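PDB 3OMS: PhnB protein from Bacillus cereus, which is of unproven function but belongs to the glyoxalase superfamily as a PhnB-like protein and is named a putative 3-demethylubiquinone-9 3-methyltransferase. Local coordinates for residues A[58-62]-A[63-67]. Residues are numbered along the deposited sequence; the frame is centred on the assembly and turned at random. Where two conformers were deposited one is given.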
# COMPACT_ATOMS: atom_id res chain seq x y z
N THR A 58 10.61 -9.83 -4.69
CA THR A 58 9.85 -10.05 -3.45
C THR A 58 10.81 -9.87 -2.31
O THR A 58 11.94 -10.34 -2.36
CB THR A 58 9.24 -11.43 -3.38
OG1 THR A 58 8.29 -11.57 -4.44
CG2 THR A 58 8.58 -11.75 -1.99
N PHE A 59 10.37 -9.15 -1.27
CA PHE A 59 11.18 -8.97 -0.07
C PHE A 59 10.29 -8.96 1.12
O PHE A 59 9.07 -8.74 1.00
CB PHE A 59 11.98 -7.67 -0.13
CG PHE A 59 11.16 -6.43 -0.26
CD1 PHE A 59 11.07 -5.51 0.82
CD2 PHE A 59 10.58 -6.07 -1.49
CE1 PHE A 59 10.36 -4.31 0.68
CE2 PHE A 59 9.84 -4.88 -1.60
CZ PHE A 59 9.74 -4.00 -0.52
N THR A 60 10.87 -9.16 2.31
CA THR A 60 10.09 -9.09 3.52
C THR A 60 10.49 -7.84 4.34
O THR A 60 11.63 -7.38 4.28
CB THR A 60 10.26 -10.32 4.39
OG1 THR A 60 11.67 -10.48 4.69
CG2 THR A 60 9.68 -11.56 3.71
N LEU A 61 9.51 -7.27 5.04
CA LEU A 61 9.75 -6.31 6.08
C LEU A 61 9.13 -6.87 7.35
O LEU A 61 7.90 -7.10 7.43
CB LEU A 61 9.17 -4.94 5.69
CG LEU A 61 9.67 -4.23 4.41
CD1 LEU A 61 8.91 -2.91 4.18
CD2 LEU A 61 11.23 -4.00 4.41
N ASN A 62 9.99 -7.18 8.31
CA ASN A 62 9.59 -7.89 9.52
C ASN A 62 8.74 -9.09 9.22
O ASN A 62 7.71 -9.28 9.86
CB ASN A 62 8.84 -6.93 10.46
CG ASN A 62 8.83 -7.40 11.93
OD1 ASN A 62 7.76 -7.56 12.52
ND2 ASN A 62 10.00 -7.62 12.52
N GLY A 63 9.15 -9.90 8.26
CA GLY A 63 8.44 -11.14 8.01
C GLY A 63 7.29 -11.01 7.00
O GLY A 63 6.85 -12.01 6.50
N GLN A 64 6.82 -9.78 6.74
CA GLN A 64 5.70 -9.55 5.82
C GLN A 64 6.23 -9.37 4.41
O GLN A 64 7.13 -8.61 4.20
CB GLN A 64 4.91 -8.29 6.23
CG GLN A 64 3.73 -7.95 5.31
CD GLN A 64 2.98 -6.68 5.75
OE1 GLN A 64 3.27 -6.10 6.80
NE2 GLN A 64 2.04 -6.23 4.92
N GLU A 65 5.65 -10.08 3.46
CA GLU A 65 6.11 -9.98 2.09
C GLU A 65 5.58 -8.72 1.44
O GLU A 65 4.41 -8.37 1.63
CB GLU A 65 5.69 -11.18 1.23
CG GLU A 65 6.47 -12.46 1.48
CD GLU A 65 5.87 -13.68 0.76
OE1 GLU A 65 5.20 -13.52 -0.29
OE2 GLU A 65 6.05 -14.81 1.27
N PHE A 66 6.46 -8.08 0.69
CA PHE A 66 6.19 -6.96 -0.22
C PHE A 66 6.73 -7.34 -1.60
O PHE A 66 7.62 -8.19 -1.71
CB PHE A 66 6.83 -5.69 0.30
CG PHE A 66 6.17 -5.19 1.55
CD1 PHE A 66 5.16 -4.21 1.48
CD2 PHE A 66 6.46 -5.77 2.77
CE1 PHE A 66 4.51 -3.80 2.59
CE2 PHE A 66 5.80 -5.35 3.92
CZ PHE A 66 4.81 -4.37 3.84
N MSE A 67 6.15 -6.77 -2.65
CA MSE A 67 6.64 -6.92 -3.98
C MSE A 67 7.00 -5.57 -4.58
O MSE A 67 6.40 -4.51 -4.25
CB MSE A 67 5.60 -7.63 -4.82
CG MSE A 67 5.37 -9.05 -4.43
SE MSE A 67 3.72 -9.71 -5.21
CE MSE A 67 4.31 -9.95 -7.00
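Phe66 touches both Phe59 and Leu61 on the buried face of a tight antiparallel hairpin, each in a different way. Its CB sits over one face of the Phe59 ring, 3.7 Å from the centroid and 22° off the normal, a CH-pi contact in which Phe59 CZ comes closest to Phe66 CB, at 3.5 Å. The two ring planes are inclined at 31° and meet obliquely. From Leu61, CD1 stands over a face of the Phe66 ring, 4.2 Å from its centroid, while the other methyl, CD2, lies in plane at the edge of the Phe59 ring. With chi1 of 60°, Phe59 CG is wedged between its own backbone N and carbonyl carbon, which leans the ring toward the partner strand, over Phe66 CB.

The backbone fixes this register. Phe59 and Phe66 form a hydrogen-bonded pair, with Phe66 N to Phe59 O at 2.7 Å and Phe59 N to Phe66 O at 2.9 Å. Leu61 and Gln64 form the next such pair and close a two-residue type I' turn over Asn62 and Gly63. Here Leu61 N reaches Gln64 O in the carbonyl plane, whereas Gln64 N approaches Leu61 O from well above its plane, at 3.0 Å. On the other face, Glu65 CG packs against the methyls of Thr60 and Thr58, 4.0 Å from Thr60 CG2.

Thr60 OG1 hydrogen-bonds to Glu36 N and Asn62 ND2 to Asp33 O, tying the end of strand 54-61 and the turn to the chain that leads into strand 37-42. The hairpin supplies the two central strands of a beta-alpha-beta-beta-beta module, as in the glyoxalase family, flanked by strands 37-42 and 11-17. Helix 21-29 packs on Phe59 and Leu61, and Ile11 of the second subunit also touches Leu61.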